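Local coordinates for protein alpha-L-rhamnosidase (Klebsiella oxytoca, PDB 4XHC) that hydrolyses alpha-L-rhamnosides, releasing L-rhamnose, as a two-domain member of glycoside hydrolase family 78, binding rhamnose in a pocket of its helical catalytic domain, at residues A[283-288]-A[298-303]; A[360-365]-A[459-464]; A[367-372]-A[420-425]; A[432-437]-A[466-471]. All blocks are in the same frame, centred on the assembly; numbering follows the deposited sequence.

Contact 1: A[283-288]-A[298-303]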
loop_
_atom_site.group_PDB
_atom_site.type_symbol
_atom_site.label_atom_id
_atom_site.label_comp_id
_atom_site.label_asym_id
_atom_site.label_seq_id
_atom_site.Cartn_x
_atom_site.Cartn_y
_atom_site.Cartn_z
ATOM N N MET A 283 -30.962 13.644 23.176
ATOM C CA MET A 283 -29.582 13.752 23.684
ATOM C C MET A 283 -28.530 13.838 22.573
ATOM O O MET A 283 -28.539 13.050 21.629
ATOM C CB MET A 283 -29.222 12.574 24.608
ATOM C CG MET A 283 -27.967 12.820 25.443
ATOM S SD MET A 283 -27.619 11.440 26.537
ATOM C CE MET A 283 -26.046 11.905 27.274
ATOM N N VAL A 284 -27.611 14.784 22.716
ATOM C CA VAL A 284 -26.537 14.953 21.754
ATOM C C VAL A 284 -25.454 13.899 21.981
ATOM O O VAL A 284 -25.243 13.443 23.106
ATOM C CB VAL A 284 -25.905 16.366 21.807
ATOM C CG1 VAL A 284 -26.953 17.439 21.583
ATOM C CG2 VAL A 284 -25.173 16.593 23.120
ATOM N N SER A 285 -24.797 13.498 20.898
ATOM C CA SER A 285 -23.736 12.511 20.962
ATOM C C SER A 285 -22.454 13.108 21.511
ATOM O O SER A 285 -22.298 14.327 21.583
ATOM C CB SER A 285 -23.496 11.914 19.577
ATOM O OG SER A 285 -24.700 11.346 19.096
ATOM N N ALA A 286 -21.539 12.234 21.903
ATOM C CA ALA A 286 -20.252 12.664 22.415
ATOM C C ALA A 286 -19.377 13.193 21.282
ATOM O O ALA A 286 -18.563 14.099 21.497
ATOM C CB ALA A 286 -19.559 11.519 23.127
ATOM N N ASN A 287 -19.550 12.624 20.086
ATOM C CA ASN A 287 -18.782 13.023 18.901
ATOM C C ASN A 287 -19.554 12.838 17.592
ATOM O O ASN A 287 -20.520 12.065 17.528
ATOM C CB ASN A 287 -17.483 12.228 18.837
ATOM C CG ASN A 287 -17.723 10.743 18.710
ATOM O OD1 ASN A 287 -17.774 10.215 17.618
ATOM N ND2 ASN A 287 -17.890 10.067 19.830
ATOM N N VAL A 288 -19.101 13.534 16.548
ATOM C CA VAL A 288 -19.780 13.540 15.259
ATOM C C VAL A 288 -18.809 13.225 14.116
ATOM O O VAL A 288 -17.698 13.755 14.067
ATOM C CB VAL A 288 -20.441 14.907 15.014
ATOM C CG1 VAL A 288 -21.130 14.953 13.664
ATOM C CG2 VAL A 288 -21.455 15.195 16.096
ATOM N N ASP A 298 -22.915 6.698 18.145
ATOM C CA ASP A 298 -23.770 6.060 19.150
ATOM C C ASP A 298 -23.085 5.974 20.534
ATOM O O ASP A 298 -23.287 5.019 21.270
ATOM C CB ASP A 298 -24.229 4.678 18.670
ATOM C CG ASP A 298 -23.076 3.710 18.447
ATOM O OD1 ASP A 298 -21.923 4.007 18.830
ATOM O OD2 ASP A 298 -23.332 2.630 17.888
ATOM N N THR A 299 -22.291 6.984 20.880
ATOM C CA THR A 299 -21.598 7.057 22.167
ATOM C C THR A 299 -22.134 8.269 22.894
ATOM O O THR A 299 -22.115 9.370 22.349
ATOM C CB THR A 299 -20.080 7.233 21.967
ATOM O OG1 THR A 299 -19.553 6.077 21.315
ATOM C CG2 THR A 299 -19.356 7.431 23.292
ATOM N N PHE A 300 -22.626 8.074 24.112
ATOM C CA PHE A 300 -23.290 9.154 24.839
ATOM C C PHE A 300 -22.681 9.310 26.212
ATOM O O PHE A 300 -22.624 8.354 26.962
ATOM C CB PHE A 300 -24.791 8.884 24.912
ATOM C CG PHE A 300 -25.434 8.811 23.561
ATOM C CD1 PHE A 300 -25.807 9.976 22.893
ATOM C CD2 PHE A 300 -25.622 7.585 22.930
ATOM C CE1 PHE A 300 -26.379 9.918 21.633
ATOM C CE2 PHE A 300 -26.199 7.522 21.673
ATOM C CZ PHE A 300 -26.572 8.688 21.019
ATOM N N LEU A 301 -22.237 10.530 26.516
ATOM C CA LEU A 301 -21.579 10.854 27.773
ATOM C C LEU A 301 -22.310 11.969 28.539
ATOM O O LEU A 301 -22.630 13.023 27.999
ATOM C CB LEU A 301 -20.129 11.254 27.506
ATOM C CG LEU A 301 -19.191 10.119 27.062
ATOM C CD1 LEU A 301 -17.916 10.676 26.456
ATOM C CD2 LEU A 301 -18.851 9.172 28.210
ATOM N N PHE A 302 -22.576 11.717 29.812
ATOM C CA PHE A 302 -23.275 12.657 30.683
ATOM C C PHE A 302 -22.663 14.054 30.616
ATOM O O PHE A 302 -23.385 15.035 30.440
ATOM C CB PHE A 302 -23.230 12.116 32.105
ATOM C CG PHE A 302 -23.979 12.942 33.125
ATOM C CD1 PHE A 302 -25.350 12.785 33.306
ATOM C CD2 PHE A 302 -23.293 13.814 33.961
ATOM C CE1 PHE A 302 -26.027 13.504 34.277
ATOM C CE2 PHE A 302 -23.965 14.544 34.921
ATOM C CZ PHE A 302 -25.334 14.388 35.082
ATOM N N ASP A 303 -21.338 14.137 30.734
ATOM C CA ASP A 303 -20.659 15.436 30.817
ATOM C C ASP A 303 -20.588 16.155 29.476
ATOM O O ASP A 303 -20.880 17.350 29.396
ATOM C CB ASP A 303 -19.262 15.351 31.489
ATOM C CG ASP A 303 -18.314 14.336 30.839
ATOM O OD1 ASP A 303 -18.772 13.362 30.196
ATOM O OD2 ASP A 303 -17.085 14.486 31.034
HETATM O O HOH W 1 -22.959 12.856 24.702
#
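The Phe300 ring lies against the backbone of Met283, Val284 and Ser285. Val284 O sits at the ring edge, in its plane, 3.5 Å from CD1. Met283 O and Ser285 OG come in obliquely, and Arg279 makes a cation-pi contact with the same ring. With CG anti to the carbonyl carbon (chi1 -61°), the Phe300 ring swings back over the 283-288 segment. Met283 runs past it in the opposite direction. Its SD stands 5.3 Å from the ring centroid, an oblique Met-aromatic contact, while the extended chain carries CE on to Phe300 CB at 4.0 Å and to the carbonyl of Leu301. Further along, Ala286 N donates to Thr299 O over 3.0 Å, nearly straight at 162°. Ala286 CB meets Leu301 CD1 at 3.8 Å. A water completes the join, donating to Val284 O (2.8 Å) and accepting from Leu301 N, the N-cap residue of helix 302-319. Asp297, in the connection between the two segments, binds Ser285 OG through its O and both Thr299 OG1 and Asn287 ND2 through OD2, while Asp298 forms a salt bridge with Lys186 of the second subunit. Ala286 also packs on Trp246 and Tyr304 of the rhamnose pocket, and the Leu301 side chain comes within about 5 Å of the sugar. Across the two segments the backbones are thus joined by one direct bond and one bridging water, and apolar groups of Met283, Phe300, Ala286 and Leu301 pack round this polar join, at the start of helix 302-319 and beside the pocket.

Contact 2: A[360-365]-A[459-464]. With RAM (alpha-L-rhamnopyranose), chain C.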
loop_
_atom_site.group_PDB
_atom_site.type_symbol
_atom_site.label_atom_id
_atom_site.label_comp_id
_atom_site.label_asym_id
_atom_site.label_seq_id
_atom_site.Cartn_x
_atom_site.Cartn_y
_atom_site.Cartn_z
ATOM N N ASP A 360 -11.916 12.228 32.885
ATOM C CA ASP A 360 -10.462 12.087 32.625
ATOM C C ASP A 360 -10.170 10.666 32.151
ATOM O O ASP A 360 -11.011 9.782 32.273
ATOM C CB ASP A 360 -9.661 12.391 33.902
ATOM C CG ASP A 360 -8.139 12.513 33.668
ATOM O OD1 ASP A 360 -7.686 12.632 32.507
ATOM O OD2 ASP A 360 -7.379 12.515 34.669
ATOM N N TRP A 361 -8.997 10.453 31.571
ATOM C CA TRP A 361 -8.534 9.096 31.229
ATOM C C TRP A 361 -7.854 8.447 32.435
ATOM O O TRP A 361 -6.623 8.405 32.538
ATOM C CB TRP A 361 -7.595 9.116 30.020
ATOM C CG TRP A 361 -8.328 9.127 28.731
ATOM C CD1 TRP A 361 -8.294 10.091 27.774
ATOM C CD2 TRP A 361 -9.234 8.126 28.263
ATOM N NE1 TRP A 361 -9.120 9.750 26.724
ATOM C CE2 TRP A 361 -9.710 8.547 27.002
ATOM C CE3 TRP A 361 -9.687 6.912 28.787
ATOM C CZ2 TRP A 361 -10.623 7.789 26.257
ATOM C CZ3 TRP A 361 -10.593 6.168 28.058
ATOM C CH2 TRP A 361 -11.053 6.606 26.805
ATOM N N GLN A 362 -8.682 7.961 33.351
ATOM C CA GLN A 362 -8.218 7.416 34.625
ATOM C C GLN A 362 -9.141 6.261 35.018
ATOM O O GLN A 362 -10.169 6.454 35.642
ATOM C CB GLN A 362 -8.230 8.532 35.676
ATOM C CG GLN A 362 -7.921 8.101 37.101
ATOM C CD GLN A 362 -6.553 7.504 37.256
ATOM O OE1 GLN A 362 -6.350 6.329 36.992
ATOM N NE2 GLN A 362 -5.598 8.325 37.674
ATOM N N ALA A 363 -8.767 5.058 34.623
ATOM C CA ALA A 363 -9.622 3.889 34.801
ATOM C C ALA A 363 -10.068 3.644 36.248
ATOM O O ALA A 363 -11.104 3.052 36.473
ATOM C CB ALA A 363 -8.902 2.656 34.267
ATOM N N SER A 364 -9.287 4.085 37.228
ATOM C CA SER A 364 -9.620 3.843 38.626
ATOM C C SER A 364 -10.453 4.982 39.259
ATOM O O SER A 364 -10.646 5.015 40.474
ATOM C CB SER A 364 -8.328 3.641 39.423
ATOM O OG SER A 364 -7.604 4.868 39.520
ATOM N N LEU A 365 -10.924 5.929 38.459
ATOM C CA LEU A 365 -11.587 7.120 39.008
ATOM C C LEU A 365 -13.066 6.848 39.201
ATOM O O LEU A 365 -13.750 6.536 38.245
ATOM C CB LEU A 365 -11.417 8.338 38.071
ATOM C CG LEU A 365 -12.188 9.628 38.407
ATOM C CD1 LEU A 365 -11.811 10.169 39.782
ATOM C CD2 LEU A 365 -11.940 10.696 37.362
ATOM N N PRO A 459 -4.533 14.236 47.002
ATOM C CA PRO A 459 -5.320 13.016 46.823
ATOM C C PRO A 459 -4.590 11.922 46.056
ATOM O O PRO A 459 -3.731 12.197 45.235
ATOM C CB PRO A 459 -6.528 13.486 45.994
ATOM C CG PRO A 459 -6.704 14.905 46.377
ATOM C CD PRO A 459 -5.310 15.425 46.617
ATOM N N ALA A 460 -5.010 10.687 46.288
ATOM C CA ALA A 460 -4.346 9.524 45.718
ATOM C C ALA A 460 -4.582 9.373 44.210
ATOM O O ALA A 460 -3.697 8.927 43.488
ATOM C CB ALA A 460 -4.804 8.264 46.456
ATOM N N VAL A 461 -5.789 9.684 43.742
ATOM C CA VAL A 461 -6.147 9.426 42.351
ATOM C C VAL A 461 -5.827 10.660 41.519
ATOM O O VAL A 461 -6.545 11.673 41.579
ATOM C CB VAL A 461 -7.634 9.040 42.204
ATOM C CG1 VAL A 461 -7.996 8.843 40.733
ATOM C CG2 VAL A 461 -7.930 7.774 42.988
ATOM N N ALA A 462 -4.760 10.555 40.739
ATOM C CA ALA A 462 -4.143 11.715 40.115
ATOM C C ALA A 462 -4.763 12.054 38.768
ATOM O O ALA A 462 -5.560 11.281 38.229
ATOM C CB ALA A 462 -2.654 11.473 39.948
ATOM N N MET A 463 -4.377 13.223 38.255
ATOM C CA MET A 463 -4.792 13.693 36.939
ATOM C C MET A 463 -3.877 13.121 35.849
ATOM O O MET A 463 -2.656 13.111 36.009
ATOM C CB MET A 463 -4.704 15.215 36.887
ATOM C CG MET A 463 -5.490 15.943 37.972
ATOM S SD MET A 463 -5.330 17.737 37.856
ATOM C CE MET A 463 -3.756 17.960 38.684
ATOM N N ASN A 464 -4.463 12.660 34.746
ATOM C CA ASN A 464 -3.691 12.048 33.668
ATOM C C ASN A 464 -3.637 12.847 32.370
ATOM O O ASN A 464 -2.912 12.462 31.462
ATOM C CB ASN A 464 -4.251 10.665 33.342
ATOM C CG ASN A 464 -3.776 9.591 34.300
ATOM O OD1 ASN A 464 -2.861 9.795 35.102
ATOM N ND2 ASN A 464 -4.412 8.430 34.226
HETATM C C1 RAM C . -10.669 9.984 23.437
HETATM C C2 RAM C . -9.947 11.249 23.014
HETATM C C3 RAM C . -10.909 12.421 22.959
HETATM C C4 RAM C . -11.833 12.367 24.164
HETATM C C5 RAM C . -12.734 11.150 24.032
HETATM C C6 RAM C . -13.127 10.552 25.359
HETATM O O1 RAM C . -10.205 8.948 22.664
HETATM O O2 RAM C . -8.966 11.503 24.006
HETATM O O3 RAM C . -10.197 13.660 22.952
HETATM O O4 RAM C . -12.639 13.530 24.222
HETATM O O5 RAM C . -12.075 10.122 23.262
HETATM O O HOH W 2 -8.008 11.858 37.253
#
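Asp360 and Asn464 cross at about a right angle where two loops of the helical, GH78-type catalytic domain meet, one of them making an inverse gamma turn centred on Trp361 and then a type I turn from Gln362 to Leu365. The planes of the Asp360 carboxylate and the Asn464 amide stand 66° apart, and the carboxylate meets the Asn464 backbone rather than its amide: N donates to the syn lone pair of Asp360 OD2 at 2.9 Å. The other carboxylate oxygen, OD1, binds Thr465 OG1. The Asn464 amide turns instead to the turn backbone, ND2 donating to Trp361 O at 2.8 Å, the oxygen lying in the plane of the Asn464 amide. Gln362 also crosses Asn464 roughly at right angles, their amide planes 45° apart. A bend at chi2 (61°) brings Gln362 NE2 round to Ala462 O at 3.0 Å, with the acceptor close to the amide plane of Gln362. The Val461 side chain crosses that of Gln362 obliquely, its CG1 touching Gln362 CG at 3.7 Å and approaching Leu365 CD1. A water donates to both Asp360 OD2 and Ala462 O, so each of these oxygens has two donors. The bonds hold the turn from which the indole of Trp361 leads away into the rhamnose pocket, beside Phe358 and Tyr518. There its NE1 donates to O2 of the bound rhamnose over 3.2 Å, the hydroxyl oxygen lying at the ring edge.

Contact 3: A[367-372]-A[420-425]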
loop_
_atom_site.group_PDB
_atom_site.type_symbol
_atom_site.label_atom_id
_atom_site.label_comp_id
_atom_site.label_asym_id
_atom_site.label_seq_id
_atom_site.Cartn_x
_atom_site.Cartn_y
_atom_site.Cartn_z
ATOM N N LYS A 367 -16.521 8.429 39.442
ATOM C CA LYS A 367 -16.898 9.666 38.760
ATOM C C LYS A 367 -18.095 10.425 39.328
ATOM O O LYS A 367 -18.434 11.489 38.833
ATOM C CB LYS A 367 -17.103 9.349 37.281
ATOM C CG LYS A 367 -15.768 9.191 36.582
ATOM C CD LYS A 367 -15.851 8.303 35.371
ATOM C CE LYS A 367 -14.503 8.225 34.702
ATOM N NZ LYS A 367 -14.689 7.884 33.273
ATOM N N GLN A 368 -18.704 9.914 40.386
ATOM C CA GLN A 368 -19.945 10.496 40.904
ATOM C C GLN A 368 -19.836 11.961 41.308
ATOM O O GLN A 368 -20.638 12.775 40.893
ATOM C CB GLN A 368 -20.436 9.688 42.091
ATOM C CG GLN A 368 -21.557 10.351 42.851
ATOM C CD GLN A 368 -22.097 9.466 43.954
ATOM O OE1 GLN A 368 -21.385 9.105 44.901
ATOM N NE2 GLN A 368 -23.373 9.134 43.854
ATOM N N ALA A 369 -18.853 12.293 42.132
ATOM C CA ALA A 369 -18.710 13.666 42.646
ATOM C C ALA A 369 -18.380 14.664 41.535
ATOM O O ALA A 369 -18.930 15.754 41.499
ATOM C CB ALA A 369 -17.650 13.723 43.737
ATOM N N ALA A 370 -17.467 14.290 40.643
ATOM C CA ALA A 370 -17.112 15.140 39.511
ATOM C C ALA A 370 -18.319 15.389 38.622
ATOM O O ALA A 370 -18.533 16.506 38.183
ATOM C CB ALA A 370 -15.980 14.518 38.704
ATOM N N ALA A 371 -19.106 14.347 38.363
ATOM C CA ALA A 371 -20.335 14.478 37.585
ATOM C C ALA A 371 -21.353 15.414 38.255
ATOM O O ALA A 371 -22.006 16.209 37.585
ATOM C CB ALA A 371 -20.957 13.111 37.357
ATOM N N GLN A 372 -21.482 15.325 39.572
ATOM C CA GLN A 372 -22.338 16.239 40.313
ATOM C C GLN A 372 -21.900 17.682 40.059
ATOM O O GLN A 372 -22.737 18.566 39.853
ATOM C CB GLN A 372 -22.278 15.920 41.809
ATOM C CG GLN A 372 -23.195 16.767 42.693
ATOM C CD GLN A 372 -24.641 16.305 42.713
ATOM O OE1 GLN A 372 -24.979 15.241 42.208
ATOM N NE2 GLN A 372 -25.496 17.088 43.355
ATOM N N TYR A 420 -14.060 16.394 49.171
ATOM C CA TYR A 420 -15.270 15.673 48.820
ATOM C C TYR A 420 -14.921 14.208 48.520
ATOM O O TYR A 420 -13.892 13.923 47.911
ATOM C CB TYR A 420 -15.953 16.313 47.602
ATOM C CG TYR A 420 -16.472 17.725 47.824
ATOM C CD1 TYR A 420 -17.716 17.950 48.411
ATOM C CD2 TYR A 420 -15.723 18.833 47.432
ATOM C CE1 TYR A 420 -18.194 19.237 48.605
ATOM C CE2 TYR A 420 -16.189 20.123 47.626
ATOM C CZ TYR A 420 -17.427 20.323 48.205
ATOM O OH TYR A 420 -17.892 21.610 48.392
ATOM N N VAL A 421 -15.790 13.294 48.944
ATOM C CA VAL A 421 -15.665 11.884 48.602
ATOM C C VAL A 421 -16.624 11.510 47.461
ATOM O O VAL A 421 -17.589 12.217 47.185
ATOM C CB VAL A 421 -15.906 10.974 49.824
ATOM C CG1 VAL A 421 -14.944 11.335 50.943
ATOM C CG2 VAL A 421 -17.346 11.053 50.314
ATOM N N SER A 422 -16.352 10.389 46.802
ATOM C CA SER A 422 -17.111 9.966 45.623
ATOM C C SER A 422 -17.374 8.450 45.637
ATOM O O SER A 422 -16.466 7.650 45.879
ATOM C CB SER A 422 -16.346 10.372 44.358
ATOM O OG SER A 422 -17.133 10.206 43.187
ATOM N N GLY A 423 -18.624 8.071 45.387
ATOM C CA GLY A 423 -19.027 6.666 45.326
ATOM C C GLY A 423 -19.217 5.994 46.667
ATOM O O GLY A 423 -18.868 6.543 47.709
ATOM N N ALA A 424 -19.739 4.773 46.626
ATOM C CA ALA A 424 -19.978 3.967 47.825
ATOM C C ALA A 424 -18.727 3.683 48.659
ATOM O O ALA A 424 -18.833 3.533 49.863
ATOM C CB ALA A 424 -20.659 2.660 47.453
ATOM N N ARG A 425 -17.553 3.619 48.045
ATOM C CA ARG A 425 -16.315 3.418 48.811
ATOM C C ARG A 425 -15.590 4.740 49.185
ATOM O O ARG A 425 -14.449 4.726 49.645
ATOM C CB ARG A 425 -15.391 2.449 48.072
ATOM C CG ARG A 425 -15.614 1.004 48.468
ATOM C CD ARG A 425 -15.135 0.024 47.400
ATOM N NE ARG A 425 -13.815 0.383 46.832
ATOM C CZ ARG A 425 -12.643 0.207 47.453
ATOM N NH1 ARG A 425 -12.598 -0.299 48.687
ATOM N NH2 ARG A 425 -11.510 0.548 46.842
HETATM O O HOH W 3 -15.323 12.148 41.165
#
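Gln368, in the first turn of helix 368-389, reaches across to Ser422 and Gly423. Its CB lies 3.5 Å from Ser422 OG. From there CG stands anti to the backbone N (chi1 169°) and the chain continues extended, bringing CD to 4.0 Å from Gly423 N. At the tip the amide splits its duties: OE1 accepts from Gly423 N at 3.0 Å, the donor tilted 27° from the carbonyl plane, whereas NE2 gives its hydrogen bond to Val349 O. One residue on, the helix is met by the serine. Ser422 OG, anti to its own backbone N, receives Ala369 N over 2.9 Å in an almost straight bond (170°), and Ser422 CB rests 3.6 Å from Ala369 CB. The same hydroxyl is hydrogen-bonded to Asn366 OD1, which also accepts from Gln368 N, and it has a weak bond with a water that takes up Ala370 N at 3.1 Å. The Ala369 methyl also touches Ser432 and Leu436 of helix 430-438 and Leu412 of helix 391-412. The opening amides of the helix are therefore satisfied in sequence by a side chain from its own approach, a hydroxyl from the loop after strand 419-420, and a water. Such a cluster of acceptors at a helix start would probably also be favoured by the helix dipole, and Gln368 OE1 ties the loop back through Gly423 N.

Contact 4: A[432-437]-A[466-471]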
loop_
_atom_site.group_PDB
_atom_site.type_symbol
_atom_site.label_atom_id
_atom_site.label_comp_id
_atom_site.label_asym_id
_atom_site.label_seq_id
_atom_site.Cartn_x
_atom_site.Cartn_y
_atom_site.Cartn_z
ATOM N N SER A 432 -12.821 15.201 41.700
ATOM C CA SER A 432 -13.940 15.588 42.544
ATOM C C SER A 432 -13.783 17.002 43.084
ATOM O O SER A 432 -14.728 17.785 43.055
ATOM C CB SER A 432 -14.082 14.618 43.720
ATOM O OG SER A 432 -14.274 13.288 43.274
ATOM N N GLN A 433 -12.590 17.332 43.568
ATOM C CA GLN A 433 -12.359 18.634 44.210
ATOM C C GLN A 433 -12.420 19.750 43.178
ATOM O O GLN A 433 -13.021 20.794 43.402
ATOM C CB GLN A 433 -10.995 18.689 44.897
ATOM C CG GLN A 433 -10.583 17.425 45.631
ATOM C CD GLN A 433 -11.684 16.863 46.501
ATOM O OE1 GLN A 433 -12.389 17.608 47.175
ATOM N NE2 GLN A 433 -11.829 15.543 46.500
ATOM N N ILE A 434 -11.787 19.514 42.040
ATOM C CA ILE A 434 -11.697 20.512 40.980
ATOM C C ILE A 434 -13.092 20.898 40.504
ATOM O O ILE A 434 -13.407 22.084 40.404
ATOM C CB ILE A 434 -10.851 19.975 39.796
ATOM C CG1 ILE A 434 -9.380 19.851 40.208
ATOM C CG2 ILE A 434 -10.963 20.881 38.582
ATOM C CD1 ILE A 434 -8.553 18.979 39.288
ATOM N N TRP A 435 -13.921 19.893 40.225
ATOM C CA TRP A 435 -15.231 20.140 39.632
ATOM C C TRP A 435 -16.225 20.721 40.617
ATOM O O TRP A 435 -17.033 21.566 40.244
ATOM C CB TRP A 435 -15.796 18.882 38.964
ATOM C CG TRP A 435 -15.379 18.787 37.552
ATOM C CD1 TRP A 435 -14.482 17.904 37.007
ATOM C CD2 TRP A 435 -15.793 19.643 36.490
ATOM N NE1 TRP A 435 -14.333 18.153 35.665
ATOM C CE2 TRP A 435 -15.124 19.215 35.321
ATOM C CE3 TRP A 435 -16.658 20.737 36.410
ATOM C CZ2 TRP A 435 -15.304 19.845 34.082
ATOM C CZ3 TRP A 435 -16.838 21.367 35.174
ATOM C CH2 TRP A 435 -16.164 20.918 34.030
ATOM N N LEU A 436 -16.174 20.296 41.870
ATOM C CA LEU A 436 -17.083 20.863 42.869
ATOM C C LEU A 436 -16.664 22.267 43.320
ATOM O O LEU A 436 -17.489 23.020 43.831
ATOM C CB LEU A 436 -17.257 19.914 44.055
ATOM C CG LEU A 436 -18.101 18.678 43.714
ATOM C CD1 LEU A 436 -17.969 17.605 44.785
ATOM C CD2 LEU A 436 -19.570 19.031 43.504
ATOM N N VAL A 437 -15.400 22.623 43.125
ATOM C CA VAL A 437 -14.974 24.007 43.305
ATOM C C VAL A 437 -15.432 24.880 42.125
ATOM O O VAL A 437 -15.841 26.021 42.315
ATOM C CB VAL A 437 -13.445 24.113 43.530
ATOM C CG1 VAL A 437 -12.950 25.557 43.421
ATOM C CG2 VAL A 437 -13.089 23.543 44.889
ATOM N N PRO A 466 -3.795 16.890 30.181
ATOM C CA PRO A 466 -3.884 18.334 30.248
ATOM C C PRO A 466 -5.335 18.835 30.189
ATOM O O PRO A 466 -5.600 19.972 30.563
ATOM C CB PRO A 466 -3.093 18.792 29.023
ATOM C CG PRO A 466 -2.198 17.660 28.692
ATOM C CD PRO A 466 -2.988 16.445 29.036
ATOM N N TYR A 467 -6.257 18.001 29.718
ATOM C CA TYR A 467 -7.695 18.319 29.762
ATOM C C TYR A 467 -8.165 18.586 31.198
ATOM O O TYR A 467 -8.785 19.609 31.475
ATOM C CB TYR A 467 -8.502 17.166 29.147
ATOM C CG TYR A 467 -10.002 17.315 29.210
ATOM C CD1 TYR A 467 -10.659 18.206 28.385
ATOM C CD2 TYR A 467 -10.760 16.539 30.070
ATOM C CE1 TYR A 467 -12.036 18.351 28.421
ATOM C CE2 TYR A 467 -12.137 16.671 30.118
ATOM C CZ TYR A 467 -12.777 17.585 29.289
ATOM O OH TYR A 467 -14.154 17.729 29.315
ATOM N N LEU A 468 -7.870 17.659 32.106
ATOM C CA LEU A 468 -8.270 17.825 33.496
ATOM C C LEU A 468 -7.445 18.905 34.170
ATOM O O LEU A 468 -7.937 19.617 35.036
ATOM C CB LEU A 468 -8.161 16.518 34.274
ATOM C CG LEU A 468 -8.668 16.568 35.714
ATOM C CD1 LEU A 468 -10.065 17.153 35.771
ATOM C CD2 LEU A 468 -8.663 15.178 36.322
ATOM N N ARG A 469 -6.193 19.038 33.771
ATOM C CA ARG A 469 -5.335 20.066 34.347
ATOM C C ARG A 469 -5.837 21.455 34.018
ATOM O O ARG A 469 -5.705 22.362 34.827
ATOM C CB ARG A 469 -3.916 19.915 33.830
ATOM C CG ARG A 469 -3.238 18.655 34.330
ATOM C CD ARG A 469 -2.190 18.983 35.363
ATOM N NE ARG A 469 -1.495 17.786 35.814
ATOM C CZ ARG A 469 -0.473 17.804 36.663
ATOM N NH1 ARG A 469 -0.039 18.962 37.136
ATOM N NH2 ARG A 469 0.126 16.678 37.027
ATOM N N HIS A 470 -6.402 21.623 32.829
ATOM C CA HIS A 470 -7.015 22.894 32.463
ATOM C C HIS A 470 -7.978 23.360 33.539
ATOM O O HIS A 470 -8.008 24.538 33.892
ATOM C CB HIS A 470 -7.777 22.767 31.148
ATOM C CG HIS A 470 -8.782 23.852 30.934
ATOM N ND1 HIS A 470 -8.450 25.069 30.382
ATOM C CD2 HIS A 470 -10.104 23.910 31.211
ATOM C CE1 HIS A 470 -9.527 25.828 30.321
ATOM N NE2 HIS A 470 -10.544 25.147 30.818
ATOM N N HIS A 471 -8.770 22.428 34.048
ATOM C CA HIS A 471 -9.789 22.755 35.033
ATOM C C HIS A 471 -9.189 23.076 36.388
ATOM O O HIS A 471 -9.696 23.929 37.101
ATOM C CB HIS A 471 -10.816 21.627 35.112
ATOM C CG HIS A 471 -11.534 21.407 33.819
ATOM N ND1 HIS A 471 -11.042 20.574 32.837
ATOM C CD2 HIS A 471 -12.671 21.948 33.321
ATOM C CE1 HIS A 471 -11.860 20.593 31.800
ATOM N NE2 HIS A 471 -12.849 21.424 32.066
#
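Helices 430-438 and 466-478 belong to the six-hairpin, (alpha/alpha)6-type barrel of the catalytic domain and pack here with their N-to-C directions 45° apart and their axes 10.2 Å from each other. Ile434 and His471 mark their closest backbone approach. The CG2 branch of Ile434 touches His471 CB at 3.6 Å, the two side chains crossing at about a right angle. Its other branch ends at CD1, 4.2 Å from Leu468 CD1. The second part of the contact is mainly aromatic. The indole of Trp435 offers CZ2 to one face of the imidazole of His471, 3.5 Å from CD2; centroids are 4.8 Å apart and the planes 38°, an oblique pair. The opposite face of that imidazole is occupied by CD2 of the neighbouring His470, which lies over its centre. His471 ND1 donates to Tyr467 O one turn back, 2.8 Å away though bent, and CG lying anti to the carbonyl carbon (chi1 -61°) sets the ring beside its own helix for this bond. Beyond the pair, Trp435 packs on Ala370 and Val374 of helix 368-389, Ile434 touches Met463, and Leu468 meets Asp360. Tyr467 stacks on Trp530 of the rhamnose pocket. No hydrogen bond joins the two segments. Cohesion comes from buried carbon surfaces and the indole-imidazole approach, while His471 ND1 is bonded within its own helix: the bond to Tyr467 O fixes the rotation of a ring with Trp435 toward the rim of one face and His470 CD2 over the other.

In the fold
Contacts 1 and 4 are buried, contacts 2 and 3 only partly so, and their bonding differs: contact 4 has no hydrogen bond across it, contact 1 has one and a water, while contact 2, between two loops, and contact 3, between a helix start and a loop, rely on side-chain amides, a carboxylate and a hydroxyl meeting backbone groups. Contacts 2, 3 and 4 lie close together, with centres 11 to 13 Å apart. Leu468 of contact 4 packs on Asp360 and Met463 of contact 2, and Gln433 probably hydrogen-bonds Tyr420 of contact 3. Contact 1 stands apart, its centre 20 to 22 Å from the others, but Phe302 touches Ala371. Contacts 1 and 2 approach the sugar most nearly, through Leu301 and Trp361.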